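Local coordinates for protein cellobiose 2-epimerase (Spirochaeta thermophila DSM 6192, PDB 5ZIG) that probably catalyses the reversible epimerisation of cellobiose to 4-O-beta-D-glucopyranosyl-D-mannose, at residues 312-317 with 361-366. Numbering follows the deposited sequence.
Sequences ARVWWV and FWAVTP
Arg313 and Val364 form an antiparallel hydrogen-bonded pair, Arg313 N giving to Val364 O at 2.9 Å and Val364 N to Arg313 O, before Val314 and Ala363 follow as a non-hydrogen-bonded pair. One step on, where the strand turns into helix 315-332, Trp315 N donates an almost straight bond (173°) to Trp362 O, 2.8 Å away and reached from above the carbonyl plane. Beside this bond the two indoles meet edge to face: the six-membered rings are inclined at 51°, and CZ3 of Trp315 presses on the Trp362 face, 3.4 Å from CD2. The Trp362 indole runs alongside Val314, its CG turned anti to the backbone N (chi1 175°), and Val314 CG1 sits 4.0 Å from NE1. Tyr374 also stacks on Trp362. Replacing Trp362 by alanine is likely to strip the CZ3 edge of Trp315 of its aromatic partner and leave a gap beside Val314. At the other end, Pro366 lays CB over one face of the Arg313 guanidinium, 3.9 Å from CZ, while NE bonds to Ser298 OG and NH1 to Arg311 O. Pairing with 309-314 places strand 363-364 at the edge of a four-stranded antiparallel sheet in the (alpha/alpha)6-barrel fold of N-acylglucosamine 2-epimerases.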
# COMPACT_ATOMS: atom_id res chain seq x y z
N ALA A 312 -17.98 6.23 -4.36
CA ALA A 312 -17.78 5.30 -3.26
C ALA A 312 -16.63 5.77 -2.38
O ALA A 312 -15.58 6.18 -2.87
CB ALA A 312 -17.50 3.89 -3.78
N ARG A 313 -16.85 5.70 -1.10
CA ARG A 313 -15.89 6.03 -0.12
C ARG A 313 -15.29 4.72 0.31
O ARG A 313 -15.82 4.05 1.13
CB ARG A 313 -16.51 6.79 1.04
CG ARG A 313 -16.36 8.28 0.98
CD ARG A 313 -16.72 8.86 -0.34
NE ARG A 313 -16.82 10.27 -0.32
CZ ARG A 313 -17.27 11.02 -1.29
NH1 ARG A 313 -17.65 10.51 -2.43
NH2 ARG A 313 -17.32 12.30 -1.12
N VAL A 314 -14.15 4.43 -0.28
CA VAL A 314 -13.38 3.21 -0.11
C VAL A 314 -12.33 3.28 0.99
O VAL A 314 -11.62 4.22 1.10
CB VAL A 314 -12.79 2.78 -1.47
CG1 VAL A 314 -11.88 1.60 -1.34
CG2 VAL A 314 -13.89 2.50 -2.45
N TRP A 315 -12.29 2.27 1.80
CA TRP A 315 -11.40 2.17 2.93
C TRP A 315 -9.92 2.61 2.75
O TRP A 315 -9.52 3.45 3.50
CB TRP A 315 -11.56 0.83 3.68
CG TRP A 315 -10.49 -0.14 3.51
CD1 TRP A 315 -9.47 -0.36 4.32
CD2 TRP A 315 -10.22 -0.86 2.33
NE1 TRP A 315 -8.62 -1.24 3.80
CE2 TRP A 315 -9.06 -1.57 2.56
CE3 TRP A 315 -10.88 -1.03 1.13
CZ2 TRP A 315 -8.55 -2.44 1.62
CZ3 TRP A 315 -10.38 -1.86 0.23
CH2 TRP A 315 -9.22 -2.56 0.47
N TRP A 316 -9.23 2.16 1.71
CA TRP A 316 -7.84 2.42 1.54
C TRP A 316 -7.57 3.82 1.12
O TRP A 316 -6.61 4.36 1.48
CB TRP A 316 -7.18 1.37 0.62
CG TRP A 316 -7.44 1.53 -0.78
CD1 TRP A 316 -8.44 1.01 -1.46
CD2 TRP A 316 -6.68 2.27 -1.71
NE1 TRP A 316 -8.38 1.36 -2.73
CE2 TRP A 316 -7.28 2.13 -2.93
CE3 TRP A 316 -5.52 3.03 -1.62
CZ2 TRP A 316 -6.79 2.73 -4.04
CZ3 TRP A 316 -5.04 3.61 -2.73
CH2 TRP A 316 -5.68 3.47 -3.91
N VAL A 317 -8.47 4.38 0.36
CA VAL A 317 -8.39 5.69 -0.13
C VAL A 317 -8.41 6.71 1.05
O VAL A 317 -7.68 7.65 1.06
CB VAL A 317 -9.53 5.92 -1.12
CG1 VAL A 317 -9.66 7.34 -1.55
CG2 VAL A 317 -9.37 5.04 -2.34
N PHE A 361 -15.28 -1.63 6.87
CA PHE A 361 -15.96 -1.87 5.61
C PHE A 361 -15.03 -1.59 4.44
O PHE A 361 -14.13 -0.75 4.53
CB PHE A 361 -17.22 -1.00 5.53
CG PHE A 361 -18.29 -1.41 6.53
CD1 PHE A 361 -18.77 -0.51 7.48
CD2 PHE A 361 -18.81 -2.70 6.51
CE1 PHE A 361 -19.75 -0.90 8.40
CE2 PHE A 361 -19.79 -3.09 7.43
CZ PHE A 361 -20.26 -2.19 8.37
N TRP A 362 -15.20 -2.35 3.35
CA TRP A 362 -14.51 -2.02 2.10
C TRP A 362 -14.85 -0.60 1.64
O TRP A 362 -13.99 0.12 1.13
CB TRP A 362 -14.87 -3.03 1.01
CG TRP A 362 -14.28 -2.68 -0.32
CD1 TRP A 362 -14.69 -1.69 -1.18
CD2 TRP A 362 -13.19 -3.34 -0.97
NE1 TRP A 362 -13.91 -1.68 -2.30
CE2 TRP A 362 -12.98 -2.69 -2.21
CE3 TRP A 362 -12.38 -4.43 -0.63
CZ2 TRP A 362 -11.98 -3.07 -3.09
CZ3 TRP A 362 -11.37 -4.81 -1.51
CH2 TRP A 362 -11.18 -4.13 -2.73
N ALA A 363 -16.12 -0.21 1.76
CA ALA A 363 -16.59 1.07 1.25
C ALA A 363 -17.96 1.41 1.83
O ALA A 363 -18.74 0.53 2.22
CB ALA A 363 -16.65 1.06 -0.28
N VAL A 364 -18.22 2.71 1.89
CA VAL A 364 -19.50 3.26 2.32
C VAL A 364 -19.91 4.37 1.37
O VAL A 364 -19.11 4.87 0.57
CB VAL A 364 -19.44 3.74 3.78
CG1 VAL A 364 -19.16 2.59 4.74
CG2 VAL A 364 -18.28 4.73 3.90
N THR A 365 -21.17 4.77 1.45
CA THR A 365 -21.65 5.89 0.63
C THR A 365 -21.04 7.18 1.17
O THR A 365 -20.53 7.19 2.29
CB THR A 365 -23.18 5.98 0.67
OG1 THR A 365 -23.61 6.19 2.03
CG2 THR A 365 -23.79 4.69 0.17
N PRO A 366 -21.08 8.27 0.40
CA PRO A 366 -20.58 9.55 0.94
C PRO A 366 -21.22 9.89 2.27
O PRO A 366 -20.59 10.55 3.12
CB PRO A 366 -20.95 10.57 -0.14
CG PRO A 366 -21.13 9.76 -1.39
CD PRO A 366 -21.66 8.44 -0.95